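Local coordinates for protein peptide ABC transporter permease (Staphylococcus hominis, PDB 6EXS) that probably imports peptides, including thioalcohol-conjugated malodour precursors, across the bacterial membrane as a proton-coupled POT-family transporter, at residues Arg88-Leu93 / Lys129-Asn134. Sequence-based numbering, arbitrary orientation.
With OLC ((2R)-2,3-dihydroxypropyl (9Z)-octadec-9-enoate), chain M.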
# COMPACT_ATOMS: atom_id res chain seq x y z
N ARG A 88 -1.76 21.03 -2.05
CA ARG A 88 -0.53 21.35 -2.78
C ARG A 88 0.70 21.40 -1.89
O ARG A 88 1.68 20.71 -2.17
CB ARG A 88 -0.67 22.65 -3.60
CG ARG A 88 -1.69 22.55 -4.71
CD ARG A 88 -1.17 21.95 -6.02
NE ARG A 88 -0.35 22.89 -6.79
CZ ARG A 88 -0.83 23.86 -7.55
NH1 ARG A 88 -2.14 24.06 -7.65
NH2 ARG A 88 -0.01 24.65 -8.22
N GLY A 89 0.60 22.16 -0.80
CA GLY A 89 1.66 22.29 0.19
C GLY A 89 2.06 20.96 0.78
O GLY A 89 3.25 20.65 0.83
N ALA A 90 1.05 20.14 1.15
CA ALA A 90 1.18 18.79 1.71
C ALA A 90 1.86 17.79 0.73
O ALA A 90 2.69 16.99 1.18
CB ALA A 90 -0.18 18.27 2.15
N THR A 91 1.52 17.86 -0.59
CA THR A 91 2.10 17.03 -1.65
C THR A 91 3.61 17.37 -1.79
O THR A 91 4.43 16.47 -1.96
CB THR A 91 1.35 17.25 -3.01
OG1 THR A 91 -0.03 16.95 -2.86
CG2 THR A 91 1.94 16.43 -4.18
N LEU A 92 3.94 18.68 -1.72
CA LEU A 92 5.30 19.21 -1.87
C LEU A 92 6.16 18.90 -0.65
O LEU A 92 7.30 18.45 -0.82
CB LEU A 92 5.26 20.73 -2.17
CG LEU A 92 6.59 21.50 -2.39
CD1 LEU A 92 7.53 20.78 -3.35
CD2 LEU A 92 6.31 22.89 -2.90
N LEU A 93 5.63 19.14 0.57
CA LEU A 93 6.38 18.83 1.79
C LEU A 93 6.62 17.33 1.86
O LEU A 93 7.74 16.92 2.13
CB LEU A 93 5.68 19.37 3.05
CG LEU A 93 6.47 19.24 4.36
CD1 LEU A 93 7.85 19.88 4.25
CD2 LEU A 93 5.71 19.86 5.51
N LYS A 129 0.77 10.96 -0.50
CA LYS A 129 -0.15 9.94 -1.04
C LYS A 129 -1.63 10.36 -1.14
O LYS A 129 -2.13 10.35 -2.27
CB LYS A 129 -0.05 8.62 -0.30
CG LYS A 129 0.33 7.46 -1.17
CD LYS A 129 1.50 6.75 -0.56
CE LYS A 129 1.54 5.34 -1.03
NZ LYS A 129 2.81 4.67 -0.65
N PRO A 130 -2.38 10.71 -0.06
CA PRO A 130 -3.79 11.03 -0.25
C PRO A 130 -4.05 12.35 -0.97
O PRO A 130 -5.10 12.53 -1.59
CB PRO A 130 -4.34 11.03 1.18
CG PRO A 130 -3.19 11.44 2.01
CD PRO A 130 -2.01 10.80 1.37
N ASN A 131 -3.08 13.27 -0.89
CA ASN A 131 -3.18 14.63 -1.39
C ASN A 131 -2.94 14.78 -2.88
O ASN A 131 -3.66 15.57 -3.49
CB ASN A 131 -2.31 15.54 -0.55
CG ASN A 131 -2.93 15.65 0.82
OD1 ASN A 131 -4.17 15.70 0.96
ND2 ASN A 131 -2.14 15.56 1.87
N ILE A 132 -2.04 13.98 -3.47
CA ILE A 132 -1.81 13.96 -4.93
C ILE A 132 -3.09 13.44 -5.64
O ILE A 132 -3.46 13.98 -6.69
CB ILE A 132 -0.51 13.19 -5.36
CG1 ILE A 132 -0.23 13.32 -6.88
CG2 ILE A 132 -0.51 11.73 -4.90
CD1 ILE A 132 1.24 13.34 -7.31
N SER A 133 -3.76 12.43 -5.02
CA SER A 133 -4.98 11.78 -5.51
C SER A 133 -6.12 12.77 -5.55
O SER A 133 -6.87 12.82 -6.53
CB SER A 133 -5.34 10.61 -4.60
OG SER A 133 -5.37 9.40 -5.33
N ASN A 134 -6.23 13.58 -4.49
CA ASN A 134 -7.21 14.63 -4.32
C ASN A 134 -7.08 15.68 -5.43
O ASN A 134 -8.09 16.04 -6.04
CB ASN A 134 -7.04 15.24 -2.94
CG ASN A 134 -8.20 16.08 -2.51
OD1 ASN A 134 -8.40 17.19 -3.01
ND2 ASN A 134 -9.00 15.57 -1.60
C24 OLC M . 2.27 25.75 3.18
C5 OLC M . 10.65 23.26 2.80
C4 OLC M . 9.52 22.55 2.08
C3 OLC M . 8.23 23.36 2.02
C2 OLC M . 7.09 22.61 1.34
C21 OLC M . 3.87 23.89 2.61
C1 OLC M . 5.80 23.37 1.27
C22 OLC M . 3.72 25.34 3.02
O19 OLC M . 5.27 23.71 0.24
O25 OLC M . 1.60 25.80 1.93
O23 OLC M . 4.43 25.55 4.25
O20 OLC M . 5.29 23.59 2.49
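The side-chain amide of N131 presents one face to the A90 methyl, which sits above the plane and displaced past its nitrogen end, with A90 CB 3.4 Å from N131 ND2. ND2 also hydrogen-bonds to the carbonyls of L127, one turn back on its own helix, and of G77 on helix 74-106, so the buried NH2 is held by both helices. In this major facilitator superfamily fold the pair illustrates how successive membrane helices, 74-106 and 110-137, can meet where A90 and T91 present small side chains to N131 and I132: the local axes approach to 8.3 Å at a crossing angle of -133°, and no direct polar bond joins the two segments.

The T91 and N131 side chains run past one another, heading opposite ways, with T91 OG1 3.5 Å from N131 CB. With OG1 beside the backbone N (chi1 -58°), the hydroxyl bonds back to the T87 carbonyl, while T91 CG2 packs against I132 CB at 4.2 Å. A monoolein lies along the side of helix 74-106 turned away from N131, its glycerol and ester by G89 and L92 and the start of its acyl chain by L93; the ester carbonyl oxygen, OLC O19, comes within 3.4 Å of L92 CD2.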